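Local coordinates for protein probable TonB-dependent receptor (Pseudomonas aeruginosa, PDB 4K3F) that probably serves as the periplasmic methionine-binding lipoprotein of an ABC-type uptake system, holding its amino-acid ligand in the cleft between two lobes, at residues 9-15 against 34-38. Residues are numbered along the deposited sequence; the frame is centred on the assembly and turned at random.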
loop_
_atom_site.group_PDB
_atom_site.type_symbol
_atom_site.label_atom_id
_atom_site.label_comp_id
_atom_site.label_asym_id
_atom_site.label_seq_id
_atom_site.Cartn_x
_atom_site.Cartn_y
_atom_site.Cartn_z
ATOM N N ALA A 9 10.500 -2.844 6.071
ATOM C CA ALA A 9 9.061 -3.062 5.931
ATOM C C ALA A 9 8.254 -2.104 6.766
ATOM O O ALA A 9 8.722 -1.696 7.831
ATOM C CB ALA A 9 8.717 -4.462 6.362
ATOM N N THR A 10 7.056 -1.763 6.307
ATOM C CA THR A 10 6.102 -1.027 7.149
ATOM C C THR A 10 5.542 -2.034 8.178
ATOM O O THR A 10 5.595 -3.267 8.020
ATOM C CB THR A 10 4.954 -0.364 6.329
ATOM O OG1 THR A 10 4.562 -1.268 5.275
ATOM C CG2 THR A 10 5.460 0.925 5.681
ATOM N N PRO A 11 5.068 -1.529 9.312
ATOM C CA PRO A 11 4.836 -2.470 10.417
ATOM C C PRO A 11 3.679 -3.440 10.204
ATOM O O PRO A 11 3.791 -4.598 10.587
ATOM C CB PRO A 11 4.495 -1.537 11.590
ATOM C CG PRO A 11 5.153 -0.266 11.250
ATOM C CD PRO A 11 4.988 -0.135 9.771
ATOM N N VAL A 12 2.602 -2.980 9.565
ATOM C CA VAL A 12 1.389 -3.790 9.431
ATOM C C VAL A 12 0.810 -3.572 8.041
ATOM O O VAL A 12 0.516 -2.443 7.684
ATOM C CB VAL A 12 0.295 -3.436 10.491
ATOM C CG1 VAL A 12 -0.930 -4.324 10.334
ATOM C CG2 VAL A 12 0.815 -3.535 11.914
ATOM N N PRO A 13 0.622 -4.642 7.262
ATOM C CA PRO A 13 0.869 -6.050 7.540
ATOM C C PRO A 13 2.283 -6.538 7.311
ATOM O O PRO A 13 2.600 -7.663 7.705
ATOM C CB PRO A 13 -0.073 -6.752 6.549
ATOM C CG PRO A 13 -0.044 -5.865 5.364
ATOM C CD PRO A 13 -0.100 -4.474 5.974
ATOM N N HIS A 14 3.137 -5.716 6.679
ATOM C CA HIS A 14 4.353 -6.241 6.069
ATOM C C HIS A 14 5.326 -6.875 7.045
ATOM O O HIS A 14 5.782 -7.989 6.838
ATOM C CB HIS A 14 5.040 -5.153 5.229
ATOM C CG HIS A 14 4.108 -4.495 4.269
ATOM N ND1 HIS A 14 3.083 -3.664 4.674
ATOM C CD2 HIS A 14 3.995 -4.610 2.930
ATOM C CE1 HIS A 14 2.396 -3.278 3.613
ATOM N NE2 HIS A 14 2.932 -3.834 2.539
ATOM N N ALA A 15 5.638 -6.181 8.128
ATOM C CA ALA A 15 6.603 -6.719 9.088
ATOM C C ALA A 15 6.012 -7.916 9.855
ATOM O O ALA A 15 6.725 -8.852 10.226
ATOM C CB ALA A 15 7.101 -5.629 10.033
ATOM N N ILE A 34 14.631 -8.087 9.850
ATOM C CA ILE A 34 13.545 -7.192 9.454
ATOM C C ILE A 34 13.765 -5.861 10.170
ATOM O O ILE A 34 14.043 -5.836 11.389
ATOM C CB ILE A 34 12.188 -7.766 9.918
ATOM C CG1 ILE A 34 11.919 -9.130 9.277
ATOM C CG2 ILE A 34 11.050 -6.806 9.636
ATOM C CD1 ILE A 34 10.947 -9.959 10.090
ATOM N N LYS A 35 13.668 -4.777 9.405
ATOM C CA LYS A 35 13.809 -3.427 9.946
ATOM C C LYS A 35 12.544 -2.657 9.636
ATOM O O LYS A 35 12.192 -2.478 8.461
ATOM C CB LYS A 35 15.046 -2.767 9.338
ATOM C CG LYS A 35 16.378 -3.242 9.954
ATOM C CD LYS A 35 16.681 -4.704 9.648
ATOM C CE LYS A 35 18.136 -5.058 9.849
ATOM N NZ LYS A 35 18.548 -4.848 11.260
ATOM N N GLU A 36 11.857 -2.183 10.671
ATOM C CA GLU A 36 10.605 -1.501 10.468
ATOM C C GLU A 36 10.767 -0.016 10.179
ATOM O O GLU A 36 11.583 0.637 10.817
ATOM C CB GLU A 36 9.733 -1.634 11.694
ATOM C CG GLU A 36 9.405 -3.083 11.990
ATOM C CD GLU A 36 8.273 -3.271 12.991
ATOM O OE1 GLU A 36 7.522 -2.326 13.313
ATOM O OE2 GLU A 36 8.152 -4.406 13.456
ATOM N N PHE A 37 9.992 0.497 9.242
ATOM C CA PHE A 37 9.968 1.921 8.913
ATOM C C PHE A 37 8.518 2.382 8.877
ATOM O O PHE A 37 7.633 1.618 8.509
ATOM C CB PHE A 37 10.599 2.154 7.545
ATOM C CG PHE A 37 12.081 1.965 7.542
ATOM C CD1 PHE A 37 12.624 0.706 7.361
ATOM C CD2 PHE A 37 12.933 3.047 7.719
ATOM C CE1 PHE A 37 14.004 0.525 7.369
ATOM C CE2 PHE A 37 14.295 2.867 7.722
ATOM C CZ PHE A 37 14.827 1.587 7.535
ATOM N N THR A 38 8.246 3.636 9.236
ATOM C CA THR A 38 6.867 4.070 9.243
ATOM C C THR A 38 6.435 4.813 7.960
ATOM O O THR A 38 5.253 5.143 7.800
ATOM C CB THR A 38 6.604 4.986 10.435
ATOM O OG1 THR A 38 7.442 6.140 10.313
ATOM C CG2 THR A 38 6.889 4.256 11.719
HETATM O O HOH W 1 4.728 -4.955 13.053
#
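The F37 ring turns its edge, near the ring plane, to A9 N, while Q42, P43 and Q46 of helix 42-48, with L52, touch the F37 side chain from outside the pair. The carboxylate of E36 is the other flat group: OE1 sits off the CB-CG side of the P11 ring, 3.6 Å from P11 CB, and OE2 reaches the methyl of A15, 3.8 Å from A15 CB. E36 CG stands beside its own backbone N (chi1 -61°), and the chain runs extended from there, which carries the acid across the start of helix 11-26. Further back along the strand, I34 CG2 meets A15 CB at 4.1 Å.

The backbones pair as parallel strands: A9 N donates to K35 O (3.0 Å), and F37 N donates to A9 O (2.9 Å). A9 O also receives a CA-H...O contact from E36. One residue on, the CA-H of T10 points almost straight at F37 O (CA to O 3.3 Å, 174° at the hydrogen), and P11 CD packs against that same oxygen.

A water bonded to P11 O makes a weak, long link to E36 OE2, which also bonds a glycerol. This is the first turn of the beta-alpha-beta unit 3-9, 11-26, 30-36: the chain leaves strand 3-9 for the helix, whose H14 lines the selenomethionine pocket. Backbone bonds set the register, while the carboxylate adds van der Waals packing and a single weak water bridge, so its hold on the helix start is probably the softer one.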